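Local coordinates for uncharacterized protein (Slackia heliotrinireducens DSM 20476, PDB 4S1P) that is a putative SGNH hydrolase of the GDSL-like lipase/acylhydrolase family, probably an esterase, whose natural substrate is not established, at residues Pro76-Thr81 and Val117-Ser122; Tyr104-Tyr109 and Leu128-Ala133. One frame throughout, in Å; residues are numbered along the deposited sequence. Where two conformers were deposited one is given.

Overall arrangement
Along the chain, 76-81 comes first, taking in the last residues of helix 75-78 and the start of helix 80-96, which leads into strand 100-105. The second segment, 104-109, takes that strand's end into a loop. Next comes 117-122, where helix 114-119 stops; here interaction 1 closes a loop of 35 residues. Helix 123-141 follows, and its residues 128-133 close a loop of 18 residues in interaction 2. The four segments alternate, so the two loops cross. Interaction 1 joins two helix ends towards the periphery, while interaction 2 seats a helix on the end of the parallel sheet. They touch through Met130, under Pro76 and Ala77, and through Leu119, which packs on Tyr109.

Interaction 1 of 2, residues Pro76-Thr81 and Val117-Ser122; sequences PATSPT and VKLGMS
No flat group takes part where Ala77 and Thr78 meet Leu119 and Met121; the contact is made by methyls and a selenium atom. Two rings border it, those of His74 and Tyr109, and Leu119 touches both. Leu119 CD1 lies 3.7 Å from Tyr109 CE2, above the ring plane and outside its outline. Met121, a selenomethionine, reaches across from just past the end of helix 114-119. Its CG stands anti to the backbone N (chi1 -165°) and chi2 is extended as well, which carries the selenium over to the other segment, where Met121 SE lies 4.0 Å from Ala77 CB. The bend at chi3 (-79°) then swings the terminal methyl to the next residue, with Met121 CE 3.9 Å from Thr78 CG2. Leu119 adds a looser touch, Leu119 CD2 being 4.3 Å from that same Thr78 CG2. Thr78 thus divides its two branches: the methyl serves this apolar patch, while OG1, held at chi1 59° between the backbone N and the carbonyl carbon, is hydrogen-bonded to His74 ND1.

Gly120 makes the turn between the two contacting residues; its positive phi and the bonds back into the last helical turn form a Schellman motif, and Ser122 then N-caps the following helix through Asp125 N. The contact therefore joins the end of helix 75-78 to the link between helices 114-119 and 123-141. No hydrogen bond or salt bridge crosses it, so shape and apolar burial, which are not directional, carry the contact, and the polar end of Thr78 is satisfied by His74.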
# COMPACT_ATOMS: atom_id res chain seq x y z
N PRO A 76 -4.05 7.95 5.05
CA PRO A 76 -3.54 7.81 6.40
C PRO A 76 -3.34 9.13 7.12
O PRO A 76 -3.40 9.17 8.36
CB PRO A 76 -2.23 7.03 6.21
CG PRO A 76 -2.44 6.32 4.93
CD PRO A 76 -3.19 7.28 4.07
N ALA A 77 -3.09 10.20 6.37
CA ALA A 77 -2.97 11.54 6.92
C ALA A 77 -4.30 12.25 7.14
O ALA A 77 -4.48 12.93 8.17
CB ALA A 77 -2.05 12.43 6.08
N THR A 78 -5.19 12.18 6.15
CA THR A 78 -6.43 12.96 6.18
C THR A 78 -7.66 12.24 6.83
O THR A 78 -8.56 12.91 7.34
CB THR A 78 -6.78 13.44 4.79
OG1 THR A 78 -6.95 12.32 3.91
CG2 THR A 78 -5.69 14.38 4.22
N SER A 79 -7.67 10.91 6.78
CA SER A 79 -8.68 10.07 7.41
C SER A 79 -7.98 8.96 8.19
O SER A 79 -8.12 7.78 7.86
CB SER A 79 -9.64 9.50 6.37
OG SER A 79 -10.39 10.53 5.73
N PRO A 80 -7.20 9.34 9.22
CA PRO A 80 -6.38 8.37 9.94
C PRO A 80 -7.17 7.29 10.62
O PRO A 80 -6.71 6.16 10.72
CB PRO A 80 -5.60 9.22 10.97
CG PRO A 80 -6.43 10.47 11.11
CD PRO A 80 -6.95 10.71 9.71
N THR A 81 -8.37 7.64 11.12
CA THR A 81 -9.16 6.63 11.80
C THR A 81 -9.75 5.60 10.84
O THR A 81 -9.70 4.40 11.10
CB THR A 81 -10.21 7.28 12.68
OG1 THR A 81 -9.54 8.14 13.62
CG2 THR A 81 -11.01 6.22 13.39
N VAL A 117 -0.48 21.32 -2.09
CA VAL A 117 -1.03 22.65 -1.87
C VAL A 117 -2.53 22.60 -1.63
O VAL A 117 -3.05 23.26 -0.69
CB VAL A 117 -0.72 23.58 -3.07
CG1 VAL A 117 -1.47 24.92 -2.95
CG2 VAL A 117 0.78 23.76 -3.20
N LYS A 118 -3.23 21.83 -2.48
CA LYS A 118 -4.68 21.71 -2.40
C LYS A 118 -5.15 21.12 -1.06
O LYS A 118 -6.23 21.47 -0.57
CB LYS A 118 -5.19 20.87 -3.57
CG LYS A 118 -5.14 21.60 -4.91
CD LYS A 118 -5.67 20.75 -6.07
CE LYS A 118 -4.55 20.24 -6.97
NZ LYS A 118 -4.99 19.22 -7.96
N LEU A 119 -4.36 20.24 -0.48
CA LEU A 119 -4.70 19.61 0.81
C LEU A 119 -4.59 20.56 1.99
O LEU A 119 -5.13 20.26 3.07
CB LEU A 119 -3.81 18.40 1.11
CG LEU A 119 -4.05 17.16 0.29
CD1 LEU A 119 -2.99 16.13 0.64
CD2 LEU A 119 -5.45 16.60 0.52
N GLY A 120 -3.86 21.67 1.83
CA GLY A 120 -3.72 22.61 2.96
C GLY A 120 -2.96 21.99 4.12
O GLY A 120 -3.30 22.16 5.29
N MSE A 121 -1.96 21.21 3.75
CA MSE A 121 -1.13 20.54 4.71
C MSE A 121 0.32 20.79 4.36
O MSE A 121 0.71 20.74 3.18
CB MSE A 121 -1.42 19.04 4.55
CG MSE A 121 -0.90 18.26 5.73
SE MSE A 121 -1.59 16.41 5.69
CE MSE A 121 -3.39 16.68 6.40
N SER A 122 1.15 21.08 5.37
CA SER A 122 2.57 21.22 5.07
C SER A 122 3.22 19.88 4.76
O SER A 122 2.69 18.82 5.12
CB SER A 122 3.31 21.89 6.24
OG SER A 122 3.47 20.98 7.32

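Interaction 2 of 2, residues Tyr104-Tyr109 and Leu128-Ala133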
# COMPACT_ATOMS: atom_id res chain seq x y z
N TYR A 104 1.78 -1.69 2.73
CA TYR A 104 2.58 -1.00 1.70
C TYR A 104 2.58 0.47 2.18
O TYR A 104 1.62 1.22 1.95
CB TYR A 104 1.95 -1.22 0.35
CG TYR A 104 2.52 -0.44 -0.85
CD1 TYR A 104 3.61 0.43 -0.77
CD2 TYR A 104 1.94 -0.60 -2.08
CE1 TYR A 104 4.05 1.16 -1.89
CE2 TYR A 104 2.34 0.11 -3.19
CZ TYR A 104 3.41 0.98 -3.10
OH TYR A 104 3.80 1.71 -4.20
N GLY A 105 3.62 0.83 2.93
CA GLY A 105 3.72 2.19 3.46
C GLY A 105 4.14 3.09 2.30
O GLY A 105 5.15 2.85 1.66
N THR A 106 3.36 4.09 2.01
CA THR A 106 3.68 5.03 0.95
C THR A 106 4.25 6.34 1.54
O THR A 106 4.54 6.47 2.73
CB THR A 106 2.44 5.27 0.06
OG1 THR A 106 1.42 5.96 0.82
CG2 THR A 106 1.87 3.96 -0.51
N TRP A 107 4.43 7.30 0.65
CA TRP A 107 5.28 8.45 0.87
C TRP A 107 4.43 9.72 1.00
O TRP A 107 3.34 9.81 0.42
CB TRP A 107 6.27 8.58 -0.31
CG TRP A 107 5.59 8.39 -1.60
CD1 TRP A 107 4.92 9.34 -2.32
CD2 TRP A 107 5.45 7.17 -2.33
NE1 TRP A 107 4.35 8.78 -3.43
CE2 TRP A 107 4.66 7.44 -3.45
CE3 TRP A 107 5.88 5.84 -2.10
CZ2 TRP A 107 4.31 6.46 -4.37
CZ3 TRP A 107 5.52 4.88 -3.01
CH2 TRP A 107 4.74 5.18 -4.12
N PRO A 108 4.95 10.74 1.70
CA PRO A 108 4.32 12.06 1.58
C PRO A 108 4.46 12.54 0.14
O PRO A 108 5.35 12.12 -0.56
CB PRO A 108 5.17 12.95 2.52
CG PRO A 108 6.50 12.29 2.53
CD PRO A 108 6.23 10.81 2.43
N TYR A 109 3.58 13.42 -0.27
CA TYR A 109 3.68 14.02 -1.58
C TYR A 109 4.92 14.93 -1.65
O TYR A 109 5.42 15.41 -0.65
CB TYR A 109 2.45 14.85 -1.84
CG TYR A 109 1.15 14.14 -1.89
CD1 TYR A 109 1.08 12.76 -1.97
CD2 TYR A 109 -0.04 14.87 -1.92
CE1 TYR A 109 -0.15 12.12 -2.04
CE2 TYR A 109 -1.27 14.23 -2.03
CZ TYR A 109 -1.32 12.86 -2.09
OH TYR A 109 -2.57 12.26 -2.21
N LEU A 128 4.89 13.45 8.83
CA LEU A 128 4.79 12.92 10.18
C LEU A 128 3.49 12.17 10.36
O LEU A 128 3.46 11.09 10.96
CB LEU A 128 4.89 14.06 11.20
CG LEU A 128 6.22 14.84 11.21
CD1 LEU A 128 6.24 15.91 12.28
CD2 LEU A 128 7.39 13.89 11.39
N ARG A 129 2.40 12.71 9.82
CA ARG A 129 1.12 12.03 9.92
C ARG A 129 1.13 10.66 9.25
O ARG A 129 0.61 9.66 9.79
CB ARG A 129 0.00 12.87 9.37
CG ARG A 129 -0.33 14.08 10.23
CD ARG A 129 -1.42 14.96 9.65
NE ARG A 129 -1.77 16.07 10.55
CZ ARG A 129 -2.64 16.02 11.56
NH1 ARG A 129 -3.28 14.91 11.86
NH2 ARG A 129 -2.87 17.12 12.28
N MSE A 130 1.73 10.60 8.07
CA MSE A 130 1.81 9.31 7.35
C MSE A 130 2.67 8.32 8.16
O MSE A 130 2.29 7.15 8.37
CB MSE A 130 2.42 9.49 5.93
CG MSE A 130 1.62 10.38 4.95
SE MSE A 130 -0.02 9.54 4.35
CE MSE A 130 0.84 8.33 3.09
N ALA A 131 3.84 8.77 8.62
CA ALA A 131 4.75 7.88 9.33
C ALA A 131 4.08 7.37 10.59
O ALA A 131 4.20 6.17 10.92
CB ALA A 131 6.06 8.60 9.65
N GLU A 132 3.41 8.25 11.33
CA GLU A 132 2.73 7.83 12.56
C GLU A 132 1.61 6.82 12.29
O GLU A 132 1.42 5.83 13.04
CB GLU A 132 2.13 9.04 13.31
CG GLU A 132 3.19 9.87 14.03
CD GLU A 132 2.59 11.01 14.83
OE1 GLU A 132 1.38 10.94 15.16
OE2 GLU A 132 3.33 11.97 15.13
N ALA A 133 0.84 7.08 11.23
CA ALA A 133 -0.25 6.17 10.85
C ALA A 133 0.25 4.77 10.54
O ALA A 133 -0.32 3.77 11.01
CB ALA A 133 -1.03 6.70 9.67
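Thr106 and Trp107, in the loop that leaves the C-terminal end of strand 100-105, meet Met130 on the inner side of helix 123-141. All three residues are buried. Met130, a selenomethionine, meets this loop with its terminal methyl, while its selenium packs on Pro76 and Ala77. Its CG stands beside the backbone N (chi1 -63°), and two further bends, at chi2 -71° and chi3 -77°, curl the chain so that CE meets the loop. In the conformer described, Met130 CE lies 3.3 Å from Thr106 OG1, a close methyl-to-oxygen approach, and 3.9 Å from the backbone O of Trp107; a second deposited conformer makes the tightness of the first approach uncertain.

The strand, the helix and the neighbouring parallel strand 144-147 form a beta-alpha-beta crossover of the α/β/α fold of SGNH hydrolases, and the methyl packs between helix 123-141 and the loop at the C-terminal end of strand 100-105. Thr106 also packs on two rings of its own segment: its CG2 sits 3.8 Å above the ring plane of Tyr104, offset toward the rim, while its CB lies 4.1 Å above the plane of the Trp107 ring, again near the rim.

The CB of Trp107 points away from the helix, and its indole is held elsewhere: NE1 hydrogen-bonds to Val166 O, and the ring stacks with Phe152, near a probable catalytic triad of Ser12, Asp164 and His167.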